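PDB 3O2U: NEDD8-conjugating enzyme UBC12 from Saccharomyces cerevisiae, which accepts the ubiquitin-like protein Rub1 (NEDD8) from its E1 complex as a thioester and catalyses its attachment to other proteins, chiefly the cullin Cdc53. Local coordinates for residues 48-53 and 65-70; 28-33 and 88-93. All coordinates share one frame; numbering follows the deposited sequence.

Interaction 1 of 2, residues 48-53 and 65-70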
loop_
_atom_site.group_PDB
_atom_site.type_symbol
_atom_site.label_atom_id
_atom_site.label_comp_id
_atom_site.label_asym_id
_atom_site.label_seq_id
_atom_site.Cartn_x
_atom_site.Cartn_y
_atom_site.Cartn_z
ATOM N N THR A 48 -6.261 8.515 6.257
ATOM C CA THR A 48 -7.572 7.897 6.344
ATOM C C THR A 48 -7.562 6.573 5.572
ATOM O O THR A 48 -6.737 6.370 4.676
ATOM C CB THR A 48 -8.648 8.843 5.834
ATOM O OG1 THR A 48 -8.441 9.106 4.445
ATOM C CG2 THR A 48 -8.572 10.162 6.589
ATOM N N LEU A 49 -8.459 5.666 5.931
ATOM C CA LEU A 49 -8.424 4.314 5.394
ATOM C C LEU A 49 -9.843 3.863 5.083
ATOM O O LEU A 49 -10.749 4.077 5.881
ATOM C CB LEU A 49 -7.767 3.366 6.396
ATOM C CG LEU A 49 -7.562 1.925 5.933
ATOM C CD1 LEU A 49 -6.510 1.229 6.747
ATOM C CD2 LEU A 49 -8.874 1.145 6.012
ATOM N N ASN A 50 -10.021 3.252 3.914
ATOM C CA ASN A 50 -11.304 2.700 3.495
ATOM C C ASN A 50 -11.128 1.221 3.237
ATOM O O ASN A 50 -10.219 0.819 2.501
ATOM C CB ASN A 50 -11.787 3.371 2.209
ATOM C CG ASN A 50 -12.079 4.848 2.401
ATOM O OD1 ASN A 50 -11.621 5.697 1.631
ATOM N ND2 ASN A 50 -12.825 5.164 3.448
ATOM N N VAL A 51 -11.981 0.408 3.843
ATOM C CA VAL A 51 -11.965 -1.009 3.542
ATOM C C VAL A 51 -12.733 -1.163 2.248
ATOM O O VAL A 51 -13.910 -0.833 2.199
ATOM C CB VAL A 51 -12.674 -1.842 4.620
ATOM C CG1 VAL A 51 -12.642 -3.312 4.232
ATOM C CG2 VAL A 51 -12.031 -1.626 5.991
ATOM N N ILE A 52 -12.081 -1.662 1.205
ATOM C CA ILE A 52 -12.750 -1.835 -0.085
ATOM C C ILE A 52 -13.359 -3.236 -0.138
ATOM O O ILE A 52 -14.569 -3.398 -0.369
ATOM C CB ILE A 52 -11.784 -1.648 -1.282
ATOM C CG1 ILE A 52 -11.155 -0.254 -1.275
ATOM C CG2 ILE A 52 -12.515 -1.860 -2.611
ATOM C CD1 ILE A 52 -12.170 0.878 -1.268
ATOM N N THR A 53 -12.509 -4.243 0.053
ATOM C CA THR A 53 -12.959 -5.622 0.236
ATOM C C THR A 53 -12.489 -6.100 1.608
ATOM O O THR A 53 -11.296 -6.039 1.917
ATOM C CB THR A 53 -12.396 -6.550 -0.834
ATOM O OG1 THR A 53 -12.967 -6.213 -2.104
ATOM C CG2 THR A 53 -12.729 -8.007 -0.488
ATOM N N LYS A 65 -8.930 -5.918 0.407
ATOM C CA LYS A 65 -8.307 -4.770 -0.241
ATOM C C LYS A 65 -8.663 -3.497 0.517
ATOM O O LYS A 65 -9.822 -3.300 0.920
ATOM C CB LYS A 65 -8.744 -4.684 -1.704
ATOM C CG LYS A 65 -8.103 -3.546 -2.483
ATOM C CD LYS A 65 -8.790 -3.378 -3.835
ATOM C CE LYS A 65 -8.587 -4.617 -4.696
ATOM N NZ LYS A 65 -7.431 -4.386 -5.595
ATOM N N LEU A 66 -7.655 -2.664 0.760
ATOM C CA LEU A 66 -7.847 -1.415 1.501
ATOM C C LEU A 66 -7.382 -0.268 0.625
ATOM O O LEU A 66 -6.474 -0.437 -0.191
ATOM C CB LEU A 66 -7.007 -1.406 2.788
ATOM C CG LEU A 66 -7.020 -2.669 3.653
ATOM C CD1 LEU A 66 -6.013 -2.546 4.802
ATOM C CD2 LEU A 66 -8.418 -2.961 4.188
ATOM N N GLU A 67 -7.999 0.893 0.806
ATOM C CA GLU A 67 -7.494 2.121 0.206
ATOM C C GLU A 67 -6.924 2.983 1.322
ATOM O O GLU A 67 -7.603 3.253 2.310
ATOM C CB GLU A 67 -8.602 2.902 -0.494
ATOM C CG GLU A 67 -8.092 4.196 -1.144
ATOM C CD GLU A 67 -9.205 5.087 -1.640
ATOM O OE1 GLU A 67 -10.326 5.015 -1.084
ATOM O OE2 GLU A 67 -8.953 5.870 -2.580
ATOM N N VAL A 68 -5.680 3.415 1.168
ATOM C CA VAL A 68 -5.050 4.254 2.186
ATOM C C VAL A 68 -4.800 5.620 1.577
ATOM O O VAL A 68 -4.163 5.712 0.544
ATOM C CB VAL A 68 -3.701 3.669 2.660
ATOM C CG1 VAL A 68 -2.972 4.675 3.551
ATOM C CG2 VAL A 68 -3.926 2.377 3.416
ATOM N N ILE A 69 -5.295 6.670 2.227
ATOM C CA ILE A 69 -5.165 8.034 1.710
ATOM C C ILE A 69 -4.261 8.887 2.609
ATOM O O ILE A 69 -4.615 9.201 3.746
ATOM C CB ILE A 69 -6.530 8.717 1.588
ATOM C CG1 ILE A 69 -7.447 7.904 0.663
ATOM C CG2 ILE A 69 -6.352 10.148 1.062
ATOM C CD1 ILE A 69 -8.880 8.406 0.603
ATOM N N VAL A 70 -3.092 9.252 2.092
ATOM C CA VAL A 70 -2.136 10.064 2.837
ATOM C C VAL A 70 -2.275 11.537 2.434
ATOM O O VAL A 70 -2.147 11.876 1.257
ATOM C CB VAL A 70 -0.698 9.542 2.603
ATOM C CG1 VAL A 70 0.310 10.333 3.414
ATOM C CG2 VAL A 70 -0.626 8.052 3.002
HETATM O O HOH W 1 -6.410 11.490 4.329
#
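Leu49 and Leu66 pack together on one face of an antiparallel strand pair, with Leu49 CD1 4.3 Å from Leu66 CD1. The same methyl also lies 4.4 Å from CG2 of Val68, directly across the ladder from Leu49, and so rests against both side chains. CG of Leu49 lies anti to the backbone N (chi1 -176°), which directs the branch along its own strand toward Leu66. The other methyl of Leu66, CD2, comes up beside the backbone and CG1 of Val51. Helix 131-143 covers this apolar face: its Ile135 touches Leu49 and Val68, and Leu131 touches Leu66.

The opposite face is more polar. The side chains of Asn50 and Glu67 run alongside each other in the same direction, amide and carboxylate planes 49° apart. Asn50 OD1 and Glu67 OE1, both acceptors, lie 3.1 Å apart without a bond; Glu67 OE2 instead takes a hydrogen bond from Asn83 on the next strand. Past this pair, Thr48 OG1 rests against CB of Ile69 at 3.5 Å, and a water joins the hydroxyl to Ile69 O.

The axes of 48-51 and 65-70 run antiparallel, 160° between their directions. Asn50 and Glu67 exchange nearly straight bonds, Glu67 N to Asn50 O measuring 2.8 Å, and Thr48 and Ile69 form another such pair. Beyond Val51 the register shifts by one residue. Lys65 O then accepts from both Ile52 N (2.8 Å) and Thr53 N (3.0 Å), while CG1 of Ile52 leans on CB of Glu67 at 4.1 Å, a bump at the shift. Two residues facing Lys65 define a classic beta bulge, here where edge strand 47-51 runs out along the start of strand 65-70 in the antiparallel sheet of the ubiquitin-conjugating (UBC) fold.

Interaction 2 of 2, residues 28-33 and 88-93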
loop_
_atom_site.group_PDB
_atom_site.type_symbol
_atom_site.label_atom_id
_atom_site.label_comp_id
_atom_site.label_asym_id
_atom_site.label_seq_id
_atom_site.Cartn_x
_atom_site.Cartn_y
_atom_site.Cartn_z
ATOM N N SER A 28 -9.713 -17.620 7.219
ATOM C CA SER A 28 -8.328 -18.071 7.076
ATOM C C SER A 28 -7.400 -17.371 8.080
ATOM O O SER A 28 -7.745 -16.318 8.621
ATOM C CB SER A 28 -7.837 -17.802 5.664
ATOM O OG SER A 28 -7.734 -16.415 5.436
ATOM N N ALA A 29 -6.230 -17.960 8.328
ATOM C CA ALA A 29 -5.236 -17.352 9.219
ATOM C C ALA A 29 -4.873 -15.935 8.772
ATOM O O ALA A 29 -4.730 -15.035 9.606
ATOM C CB ALA A 29 -3.983 -18.214 9.301
ATOM N N ALA A 30 -4.712 -15.752 7.461
ATOM C CA ALA A 30 -4.361 -14.449 6.897
ATOM C C ALA A 30 -5.430 -13.393 7.192
ATOM O O ALA A 30 -5.116 -12.251 7.544
ATOM C CB ALA A 30 -4.119 -14.556 5.388
ATOM N N ARG A 31 -6.695 -13.772 7.058
ATOM C CA ARG A 31 -7.783 -12.813 7.287
ATOM C C ARG A 31 -7.995 -12.473 8.751
ATOM O O ARG A 31 -8.303 -11.327 9.085
ATOM C CB ARG A 31 -9.084 -13.290 6.613
ATOM C CG ARG A 31 -8.907 -13.291 5.112
ATOM C CD ARG A 31 -10.092 -13.760 4.293
ATOM N NE ARG A 31 -9.647 -13.889 2.905
ATOM C CZ ARG A 31 -10.435 -13.817 1.836
ATOM N NH1 ARG A 31 -11.738 -13.612 1.977
ATOM N NH2 ARG A 31 -9.911 -13.960 0.624
ATOM N N ILE A 32 -7.851 -13.462 9.627
ATOM C CA ILE A 32 -7.899 -13.213 11.069
ATOM C C ILE A 32 -6.802 -12.246 11.504
ATOM O O ILE A 32 -7.028 -11.373 12.331
ATOM C CB ILE A 32 -7.719 -14.515 11.885
ATOM C CG1 ILE A 32 -8.931 -15.431 11.699
ATOM C CG2 ILE A 32 -7.511 -14.192 13.369
ATOM C CD1 ILE A 32 -8.865 -16.689 12.527
ATOM N N ARG A 33 -5.606 -12.416 10.955
ATOM C CA ARG A 33 -4.488 -11.528 11.277
ATOM C C ARG A 33 -4.708 -10.106 10.725
ATOM O O ARG A 33 -4.450 -9.118 11.405
ATOM C CB ARG A 33 -3.180 -12.123 10.746
ATOM C CG ARG A 33 -1.995 -11.143 10.775
ATOM C CD ARG A 33 -1.501 -10.818 12.213
ATOM N NE ARG A 33 -0.755 -9.561 12.117
ATOM C CZ ARG A 33 0.549 -9.466 11.893
ATOM N NH1 ARG A 33 1.306 -10.561 11.866
ATOM N NH2 ARG A 33 1.101 -8.261 11.749
ATOM N N PHE A 88 -4.167 -7.816 -0.264
ATOM C CA PHE A 88 -3.641 -8.892 0.574
ATOM C C PHE A 88 -3.935 -10.244 -0.054
ATOM O O PHE A 88 -5.032 -10.466 -0.545
ATOM C CB PHE A 88 -4.293 -8.835 1.952
ATOM C CG PHE A 88 -3.981 -7.587 2.707
ATOM C CD1 PHE A 88 -3.049 -7.599 3.730
ATOM C CD2 PHE A 88 -4.585 -6.390 2.370
ATOM C CE1 PHE A 88 -2.739 -6.442 4.406
ATOM C CE2 PHE A 88 -4.285 -5.227 3.044
ATOM C CZ PHE A 88 -3.362 -5.253 4.068
ATOM N N ASN A 89 -2.958 -11.143 -0.045
ATOM C CA ASN A 89 -3.207 -12.523 -0.473
ATOM C C ASN A 89 -3.356 -13.427 0.752
ATOM O O ASN A 89 -3.278 -12.951 1.891
ATOM C CB ASN A 89 -2.099 -13.003 -1.417
ATOM C CG ASN A 89 -0.734 -12.982 -0.772
ATOM O OD1 ASN A 89 -0.606 -13.119 0.446
ATOM N ND2 ASN A 89 0.306 -12.827 -1.590
ATOM N N GLU A 90 -3.568 -14.723 0.536
ATOM C CA GLU A 90 -3.866 -15.620 1.646
ATOM C C GLU A 90 -2.613 -15.984 2.434
ATOM O O GLU A 90 -2.636 -16.848 3.312
ATOM C CB GLU A 90 -4.597 -16.879 1.152
ATOM C CG GLU A 90 -6.048 -16.610 0.747
ATOM C CD GLU A 90 -6.843 -15.960 1.875
ATOM O OE1 GLU A 90 -7.078 -16.639 2.901
ATOM O OE2 GLU A 90 -7.222 -14.767 1.745
ATOM N N VAL A 91 -1.523 -15.302 2.126
ATOM C CA VAL A 91 -0.236 -15.620 2.726
ATOM C C VAL A 91 0.273 -14.511 3.669
ATOM O O VAL A 91 1.352 -14.604 4.245
ATOM C CB VAL A 91 0.754 -16.061 1.620
ATOM C CG1 VAL A 91 2.115 -15.447 1.779
ATOM C CG2 VAL A 91 0.818 -17.603 1.576
ATOM N N TYR A 92 -0.547 -13.481 3.863
ATOM C CA TYR A 92 -0.310 -12.516 4.940
ATOM C C TYR A 92 -0.369 -13.248 6.286
ATOM O O TYR A 92 -1.265 -14.064 6.512
ATOM C CB TYR A 92 -1.377 -11.423 4.892
ATOM C CG TYR A 92 -1.097 -10.239 5.776
ATOM C CD1 TYR A 92 -0.028 -9.393 5.508
ATOM C CD2 TYR A 92 -1.916 -9.953 6.872
ATOM C CE1 TYR A 92 0.229 -8.299 6.312
ATOM C CE2 TYR A 92 -1.666 -8.853 7.683
ATOM C CZ TYR A 92 -0.592 -8.028 7.391
ATOM O OH TYR A 92 -0.318 -6.929 8.172
ATOM N N PRO A 93 0.557 -12.943 7.205
ATOM C CA PRO A 93 1.596 -11.907 7.188
ATOM C C PRO A 93 2.961 -12.399 6.705
ATOM O O PRO A 93 3.949 -11.700 6.885
ATOM C CB PRO A 93 1.713 -11.548 8.673
ATOM C CG PRO A 93 1.504 -12.846 9.357
ATOM C CD PRO A 93 0.593 -13.698 8.472
HETATM O O HOH W 2 -4.087 -17.833 5.510
#
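Ala30 CB fits against the turn 89-92, with its methyl 3.1 Å from Tyr92 O and 3.4 Å from Glu90 O. The contact joins the first turn of the N-terminal helix of the UBC core, helix 29-39, to a type I beta turn following strand 82-87. Asn89 OD1 accepts from Val91 N, an Asx turn inside that bend, and a water links Ala30 N with Glu90 O.

Ser28 is the helix N-cap: its OG accepts from Arg31 N and donates to Glu90 OE1 over 2.6 Å, on the syn lone pair. Glu90 is bent at chi2 (-55°), folding its carboxylate back toward the helix start. There the positive charge of Arg31 and the helix N terminus would probably both stabilise the carboxylate. NH1 of Arg31 turns to the carbonyls of Ser57 and Asp59, further fixing the guanidinium.

On the other flank, Arg33 crosses Tyr92 at about a right angle, its CG 3.9 Å from ring atom CE2. Pro93 CB lies over the centre of one ring face and the edge of Phe88, by CD1, over the other. Asp37 pairs with Arg33 NE and bonds to Tyr92 OH, while Arg33 NH2 and NH1 reach the carbonyls of Leu129 and Pro127. Arg31 closes the polar side in a side-on salt bridge: NE and NH2 both grip Glu90 OE2, at 2.8 and 3.0 Å, from the same face of the carboxylate.

After helix 3-21 the chain passes through 28-33, at the start of helix 29-39, and then enters the first strand at 47-51. Interaction 1 closes a short loop of eleven residues, without helix or strand, between 48-53 and 65-70. Strand 82-87 follows, and 88-93 returns to the helix start to close the 54-residue loop of interaction 2. Interaction 1 is thus nested inside interaction 2. Their centres lie about 17 Å apart, yet they touch: Leu66 CD1 packs 3.6 Å from Phe88 CE2. Together they tie helix 29-39 to the loop leaving strand 82-87 and pair the sheet's first two strands.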